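Local coordinates for transcriptional regulator AefR (Pseudomonas syringae pv. tomato, PDB 3CDL), which probably binds regulatory DNA as a dimeric transcription factor of the TetR family, at residues E55-A58 and E59-Q62; A177-T180 and P181-S185; L162-F166 and A167-Q171. One frame throughout, in Å; residues are numbered along the deposited sequence.

Interaction 1 of 3, residues E55-A58 and E59-Q62; sequences ELFA and EMLQ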
loop_
_atom_site.group_PDB
_atom_site.type_symbol
_atom_site.label_atom_id
_atom_site.label_comp_id
_atom_site.label_asym_id
_atom_site.label_seq_id
_atom_site.Cartn_x
_atom_site.Cartn_y
_atom_site.Cartn_z
ATOM N N GLU B 55 -10.812 -19.255 -10.936
ATOM C CA GLU B 55 -9.648 -19.790 -11.648
ATOM C C GLU B 55 -8.932 -18.687 -12.430
ATOM O O GLU B 55 -7.733 -18.776 -12.692
ATOM C CB GLU B 55 -10.058 -20.942 -12.570
ATOM C CG GLU B 55 -9.118 -22.161 -12.541
ATOM C CD GLU B 55 -8.227 -22.316 -13.798
ATOM O OE1 GLU B 55 -7.811 -21.297 -14.393
ATOM O OE2 GLU B 55 -7.934 -23.473 -14.194
ATOM N N LEU B 56 -9.671 -17.643 -12.786
ATOM C CA LEU B 56 -9.112 -16.514 -13.516
ATOM C C LEU B 56 -8.434 -15.544 -12.554
ATOM O O LEU B 56 -7.315 -15.058 -12.810
ATOM C CB LEU B 56 -10.222 -15.825 -14.324
ATOM C CG LEU B 56 -10.009 -14.446 -14.961
ATOM C CD1 LEU B 56 -8.885 -14.436 -16.032
ATOM C CD2 LEU B 56 -11.327 -13.989 -15.540
ATOM N N PHE B 57 -9.124 -15.263 -11.445
ATOM C CA PHE B 57 -8.541 -14.504 -10.348
ATOM C C PHE B 57 -7.277 -15.175 -9.812
ATOM O O PHE B 57 -6.310 -14.488 -9.477
ATOM C CB PHE B 57 -9.548 -14.310 -9.213
ATOM C CG PHE B 57 -9.023 -13.464 -8.090
ATOM C CD1 PHE B 57 -8.997 -12.077 -8.204
ATOM C CD2 PHE B 57 -8.545 -14.049 -6.932
ATOM C CE1 PHE B 57 -8.515 -11.304 -7.209
ATOM C CE2 PHE B 57 -8.048 -13.281 -5.915
ATOM C CZ PHE B 57 -8.023 -11.897 -6.053
ATOM N N ALA B 58 -7.291 -16.508 -9.738
ATOM C CA ALA B 58 -6.137 -17.287 -9.282
ATOM C C ALA B 58 -4.918 -17.001 -10.143
ATOM O O ALA B 58 -3.818 -16.871 -9.626
ATOM C CB ALA B 58 -6.443 -18.772 -9.290
ATOM N N GLU B 59 -5.142 -16.878 -11.451
ATOM C CA GLU B 59 -4.079 -16.681 -12.421
ATOM C C GLU B 59 -3.504 -15.280 -12.329
ATOM O O GLU B 59 -2.295 -15.098 -12.343
ATOM C CB GLU B 59 -4.601 -16.922 -13.836
ATOM C CG GLU B 59 -3.692 -17.797 -14.708
ATOM C CD GLU B 59 -2.391 -17.140 -15.085
ATOM O OE1 GLU B 59 -2.249 -16.702 -16.247
ATOM O OE2 GLU B 59 -1.499 -17.067 -14.222
HETATM N N MSE B 60 -4.389 -14.292 -12.236
HETATM C CA MSE B 60 -4.002 -12.905 -12.018
HETATM C C MSE B 60 -3.168 -12.699 -10.755
HETATM O O MSE B 60 -2.209 -11.929 -10.759
HETATM C CB MSE B 60 -5.249 -12.045 -11.930
HETATM C CG MSE B 60 -5.673 -11.462 -13.239
HETATM SE SE MSE B 60 -7.459 -10.716 -13.154
HETATM C CE MSE B 60 -7.471 -9.825 -11.431
ATOM N N LEU B 61 -3.551 -13.374 -9.674
ATOM C CA LEU B 61 -2.806 -13.326 -8.425
ATOM C C LEU B 61 -1.382 -13.852 -8.634
ATOM O O LEU B 61 -0.413 -13.115 -8.420
ATOM C CB LEU B 61 -3.546 -14.124 -7.349
ATOM C CG LEU B 61 -3.438 -13.718 -5.884
ATOM C CD1 LEU B 61 -3.900 -12.274 -5.665
ATOM C CD2 LEU B 61 -4.233 -14.685 -5.004
ATOM N N GLN B 62 -1.263 -15.108 -9.079
ATOM C CA GLN B 62 0.033 -15.728 -9.388
ATOM C C GLN B 62 0.949 -14.752 -10.113
ATOM O O GLN B 62 2.114 -14.618 -9.767
ATOM C CB GLN B 62 -0.124 -16.997 -10.245
ATOM C CG GLN B 62 -1.121 -18.068 -9.743
ATOM C CD GLN B 62 -0.701 -18.771 -8.450
ATOM O OE1 GLN B 62 -0.262 -19.928 -8.471
ATOM N NE2 GLN B 62 -0.851 -18.080 -7.317
#
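Phe57 and Leu61, one turn apart on helix 53-64, make the main apolar contact: Phe57 CZ lies 4.2 Å from Leu61 CD1 and Phe57 CE2 as near to Leu61 CD2, the two side chains meeting obliquely, so the branched end of the leucine straddles one end of the ring. With CG anti to the backbone N (chi1 -177°), the ring leans along the helix toward Leu61. Met60, a selenomethionine, bends at its last torsion and sets CE 4.2 Å from Phe57 CD1, obliquely to the ring. The backbone bonds are those of an alpha-helix. Met60 N to Leu56 O (3.1 Å, 171°) and Gln62 N to Ala58 O (3.2 Å, 175°) are nearly straight, while Leu61 N to Phe57 O (3.0 Å) is somewhat bent. Glu59 N is held less well, sharing itself between weak bonds to Glu55 O and Leu56 O. In the TetR fold this helix follows the helix-turn-helix, predicted at residues 31-50, and its apolar side packs on Phe22 of helix 9-24 and on Val108 and Val109 of helix 100-114. Charges gather on another side of the helix, where Glu59 OE1 forms a salt bridge with Arg63. Phe57 also takes a cation-pi contact from Arg119.

Interaction 2 of 3, residues A177-T180 and P181-S185; sequences ALLT and PQEQS
Thr180 and Glu183 grip each other in a capping box at the start of helix 181-199, with Thr180 as the N-cap. Thr180 N donates to Glu183 OE1 at 3.0 Å, reaching the oxygen from above the carboxylate plane rather than within it. The return bond runs from Glu183 N to Thr180 OG1 at 3.3 Å; its N-H points well at the hydroxyl, but the oxygen sits too near a neighbouring atom in the model for its position to be sure. With CG beside its own backbone N (chi1 -51°) and the chain extended beyond, Glu183 reaches back past the helix start to Thr180 N. Helical bonding begins with Gln184 N and Thr180 O, 2.8 Å apart.

The close-packed side lies around Leu179. Its CB rests 3.7 Å from Gln184 CG, and its CD2 is equally far from Glu183 OE1. Gln184 then turns its amide back to the loop, NE2 donating a hydrogen bond to Leu179 O (2.7 Å); this oxygen is in the amide plane of the glutamine, although the nitrogen stands above the plane of the carbonyl. On the solvent side, Pro181 and Gln182 are exposed. Leu178 is exposed too, turning its end away from the cap.

This turn joins helix 169-174 to helix 181-199: Leu179 packs on Phe166 and Ala167 of helix 152-167, while Gln184 touches Trp91 and Met94 of helix 82-97.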
loop_
_atom_site.group_PDB
_atom_site.type_symbol
_atom_site.label_atom_id
_atom_site.label_comp_id
_atom_site.label_asym_id
_atom_site.label_seq_id
_atom_site.Cartn_x
_atom_site.Cartn_y
_atom_site.Cartn_z
ATOM N N ALA B 177 1.765 8.952 -11.696
ATOM C CA ALA B 177 2.578 8.703 -12.882
ATOM C C ALA B 177 3.653 7.647 -12.575
ATOM O O ALA B 177 3.971 7.383 -11.403
ATOM C CB ALA B 177 3.210 10.002 -13.349
ATOM N N LEU B 178 4.190 7.021 -13.614
ATOM C CA LEU B 178 5.385 6.203 -13.460
ATOM C C LEU B 178 6.520 7.110 -12.954
ATOM O O LEU B 178 6.470 8.331 -13.138
ATOM C CB LEU B 178 5.746 5.537 -14.791
ATOM C CG LEU B 178 5.076 4.186 -15.138
ATOM C CD1 LEU B 178 3.973 3.788 -14.143
ATOM C CD2 LEU B 178 4.570 4.099 -16.588
ATOM N N LEU B 179 7.523 6.546 -12.285
ATOM C CA LEU B 179 8.719 7.339 -11.994
ATOM C C LEU B 179 9.541 7.530 -13.257
ATOM O O LEU B 179 9.710 6.588 -14.034
ATOM C CB LEU B 179 9.578 6.694 -10.912
ATOM C CG LEU B 179 8.889 6.433 -9.566
ATOM C CD1 LEU B 179 9.816 5.685 -8.621
ATOM C CD2 LEU B 179 8.413 7.755 -8.958
ATOM N N THR B 180 10.033 8.756 -13.459
ATOM C CA THR B 180 11.076 9.020 -14.443
ATOM C C THR B 180 12.311 8.205 -14.037
ATOM O O THR B 180 12.393 7.743 -12.895
ATOM C CB THR B 180 11.431 10.527 -14.529
ATOM O OG1 THR B 180 12.089 10.924 -13.322
ATOM C CG2 THR B 180 10.182 11.391 -14.753
ATOM N N PRO B 181 13.247 7.979 -14.977
ATOM C CA PRO B 181 14.501 7.264 -14.665
ATOM C C PRO B 181 15.348 7.918 -13.554
ATOM O O PRO B 181 15.889 7.203 -12.685
ATOM C CB PRO B 181 15.253 7.273 -16.002
ATOM C CG PRO B 181 14.175 7.458 -17.040
ATOM C CD PRO B 181 13.161 8.347 -16.404
ATOM N N GLN B 182 15.458 9.253 -13.592
ATOM C CA GLN B 182 16.112 10.049 -12.543
ATOM C C GLN B 182 15.517 9.697 -11.198
ATOM O O GLN B 182 16.209 9.222 -10.300
ATOM C CB GLN B 182 15.921 11.541 -12.794
ATOM C CG GLN B 182 16.710 12.068 -13.963
ATOM C CD GLN B 182 15.936 12.084 -15.276
ATOM O OE1 GLN B 182 16.263 12.878 -16.162
ATOM N NE2 GLN B 182 14.911 11.217 -15.413
ATOM N N GLU B 183 14.214 9.907 -11.076
ATOM C CA GLU B 183 13.491 9.485 -9.889
ATOM C C GLU B 183 13.716 8.023 -9.547
ATOM O O GLU B 183 13.841 7.681 -8.368
ATOM C CB GLU B 183 12.006 9.760 -10.055
ATOM C CG GLU B 183 11.719 11.202 -10.480
ATOM C CD GLU B 183 10.242 11.453 -10.739
ATOM O OE1 GLU B 183 9.512 10.504 -11.138
ATOM O OE2 GLU B 183 9.816 12.606 -10.529
ATOM N N GLN B 184 13.768 7.154 -10.552
ATOM C CA GLN B 184 13.923 5.719 -10.279
ATOM C C GLN B 184 15.221 5.355 -9.526
ATOM O O GLN B 184 15.153 4.617 -8.530
ATOM C CB GLN B 184 13.790 4.895 -11.555
ATOM C CG GLN B 184 12.378 4.428 -11.888
ATOM C CD GLN B 184 12.291 3.927 -13.320
ATOM O OE1 GLN B 184 13.031 3.019 -13.729
ATOM N NE2 GLN B 184 11.410 4.545 -14.108
ATOM N N SER B 185 16.366 5.874 -9.996
ATOM C CA SER B 185 17.693 5.568 -9.447
ATOM C C SER B 185 17.900 6.302 -8.173
ATOM O O SER B 185 18.610 5.849 -7.271
ATOM C CB SER B 185 18.816 5.959 -10.407
ATOM O OG SER B 185 18.682 7.276 -10.909
#

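Interaction 3 of 3, residues L162-F166 and A167-Q171; sequences LLKSF and AFWPQ
Lys164 O receives two N-H groups, Phe168 N at 2.8 Å and Trp169 N at 3.1 Å, which approach from opposite faces of its carbonyl plane. The second of these, an i+5 (pi-type) bond, accompanies a helix break in the all-helical C-terminal domain of a TetR-type regulator: helix 152-167 ends, Phe168 leaves helical geometry, and helix 169-174 begins. Leu163 O likewise serves two donors, Ala167 N at 2.8 Å and Phe166 N. Pro170 has no N-H to give, and its CD and CG instead lie against Ser165 O.

Phe166 O is satisfied by a side chain. Gln171, bent at chi2 (78°), swings its amide back so that NE2 meets this oxygen at 3.0 Å, in the carbonyl plane; NE2 also bonds Ala177 O, giving the buried amide nitrogen two acceptors. Ser165 OG turns back to Ala161 O within its own helix.

The aliphatic part of Lys164 runs alongside Phe168, with CG 3.6 Å from Phe168 CB. Across the dimer interface Trp169 stacks on Trp169 of the second subunit, and Phe166 on Phe154 of that subunit; Phe168 instead packs on Phe102 and Leu103 of helix 100-114. Within the subunit, the edge of the Phe168 ring faces the indole of its neighbour, Phe168 CD2 lying 3.7 Å above the Trp169 ring plane, over its centre.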
loop_
_atom_site.group_PDB
_atom_site.type_symbol
_atom_site.label_atom_id
_atom_site.label_comp_id
_atom_site.label_asym_id
_atom_site.label_seq_id
_atom_site.Cartn_x
_atom_site.Cartn_y
_atom_site.Cartn_z
ATOM N N LEU B 162 10.927 0.359 0.554
ATOM C CA LEU B 162 11.698 1.529 0.140
ATOM C C LEU B 162 11.502 1.867 -1.341
ATOM O O LEU B 162 11.694 2.999 -1.709
ATOM C CB LEU B 162 13.182 1.348 0.495
ATOM C CG LEU B 162 13.752 1.963 1.805
ATOM C CD1 LEU B 162 12.758 2.827 2.609
ATOM C CD2 LEU B 162 14.508 0.948 2.708
ATOM N N LEU B 163 11.077 0.883 -2.150
ATOM C CA LEU B 163 10.789 1.033 -3.597
ATOM C C LEU B 163 9.302 1.211 -3.881
ATOM O O LEU B 163 8.894 2.102 -4.609
ATOM C CB LEU B 163 11.285 -0.200 -4.363
ATOM C CG LEU B 163 12.698 -0.241 -4.993
ATOM C CD1 LEU B 163 13.787 0.172 -4.051
ATOM C CD2 LEU B 163 13.020 -1.620 -5.623
ATOM N N LYS B 164 8.495 0.347 -3.280
ATOM C CA LYS B 164 7.066 0.309 -3.503
ATOM C C LYS B 164 6.415 1.605 -3.060
ATOM O O LYS B 164 5.430 1.995 -3.611
ATOM C CB LYS B 164 6.463 -0.874 -2.755
ATOM C CG LYS B 164 6.376 -2.204 -3.538
ATOM C CD LYS B 164 6.817 -3.429 -2.697
ATOM C CE LYS B 164 5.735 -4.496 -2.620
ATOM N NZ LYS B 164 4.597 -3.932 -1.837
ATOM N N SER B 165 6.994 2.284 -2.078
ATOM C CA SER B 165 6.363 3.472 -1.481
ATOM C C SER B 165 6.379 4.652 -2.451
ATOM O O SER B 165 5.614 5.607 -2.292
ATOM C CB SER B 165 7.027 3.840 -0.152
ATOM O OG SER B 165 8.396 4.188 -0.330
ATOM N N PHE B 166 7.232 4.544 -3.465
ATOM C CA PHE B 166 7.348 5.529 -4.551
ATOM C C PHE B 166 6.843 4.985 -5.885
ATOM O O PHE B 166 6.254 5.712 -6.685
ATOM C CB PHE B 166 8.818 5.967 -4.754
ATOM C CG PHE B 166 9.409 6.668 -3.563
ATOM C CD1 PHE B 166 9.024 7.980 -3.245
ATOM C CD2 PHE B 166 10.332 6.009 -2.736
ATOM C CE1 PHE B 166 9.563 8.630 -2.142
ATOM C CE2 PHE B 166 10.870 6.642 -1.629
ATOM C CZ PHE B 166 10.490 7.948 -1.330
ATOM N N ALA B 167 7.117 3.708 -6.142
ATOM C CA ALA B 167 6.904 3.159 -7.460
ATOM C C ALA B 167 5.765 2.134 -7.516
ATOM O O ALA B 167 5.522 1.509 -8.563
ATOM C CB ALA B 167 8.199 2.579 -7.989
ATOM N N PHE B 168 5.049 1.943 -6.415
ATOM C CA PHE B 168 3.944 0.996 -6.476
ATOM C C PHE B 168 2.648 1.566 -5.915
ATOM O O PHE B 168 1.752 1.913 -6.696
ATOM C CB PHE B 168 4.335 -0.332 -5.865
ATOM C CG PHE B 168 3.264 -1.366 -5.947
ATOM C CD1 PHE B 168 3.029 -2.059 -7.150
ATOM C CD2 PHE B 168 2.491 -1.672 -4.820
ATOM C CE1 PHE B 168 2.030 -3.026 -7.234
ATOM C CE2 PHE B 168 1.495 -2.619 -4.888
ATOM C CZ PHE B 168 1.268 -3.314 -6.103
ATOM N N TRP B 169 2.546 1.686 -4.589
ATOM C CA TRP B 169 1.364 2.277 -3.966
ATOM C C TRP B 169 0.830 3.602 -4.550
ATOM O O TRP B 169 -0.350 3.683 -4.830
ATOM C CB TRP B 169 1.543 2.367 -2.457
ATOM C CG TRP B 169 1.730 0.993 -1.855
ATOM C CD1 TRP B 169 2.842 0.519 -1.209
ATOM C CD2 TRP B 169 0.780 -0.073 -1.854
ATOM N NE1 TRP B 169 2.639 -0.792 -0.792
ATOM C CE2 TRP B 169 1.384 -1.179 -1.183
ATOM C CE3 TRP B 169 -0.513 -0.219 -2.372
ATOM C CZ2 TRP B 169 0.718 -2.406 -0.998
ATOM C CZ3 TRP B 169 -1.177 -1.450 -2.194
ATOM C CH2 TRP B 169 -0.561 -2.517 -1.506
ATOM N N PRO B 170 1.667 4.655 -4.713
ATOM C CA PRO B 170 1.092 5.830 -5.378
ATOM C C PRO B 170 0.388 5.529 -6.693
ATOM O O PRO B 170 -0.653 6.113 -6.984
ATOM C CB PRO B 170 2.314 6.734 -5.598
ATOM C CG PRO B 170 3.157 6.457 -4.397
ATOM C CD PRO B 170 3.056 4.926 -4.276
ATOM N N GLN B 171 0.943 4.605 -7.468
ATOM C CA GLN B 171 0.408 4.326 -8.784
ATOM C C GLN B 171 -0.878 3.484 -8.703
ATOM O O GLN B 171 -1.838 3.694 -9.469
ATOM C CB GLN B 171 1.467 3.635 -9.655
ATOM C CG GLN B 171 2.606 4.542 -10.089
ATOM C CD GLN B 171 3.639 4.790 -8.982
ATOM O OE1 GLN B 171 3.650 4.102 -7.980
ATOM N NE2 GLN B 171 4.499 5.787 -9.175
#

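In the fold
Interactions 2 and 3 belong to one corner of the C-terminal domain, their centres about 11 Å apart, and they touch through an amide-to-carbonyl hydrogen bond and apolar packing. Interaction 1 lies in the N-terminal, probably DNA-binding part, on the opposite side of the chain's centre, about 23 Å from interaction 3 between centres. Interactions 1 and 3 are partly buried and both send side chains onto helix 100-114, whereas interaction 2 is a surface contact. Chemistry follows place: a continuous helix with an apolar side in 55-62, a side-chain cap in 177-185, and shared carbonyls at a break in 162-171, where alone of the three the second subunit makes contact.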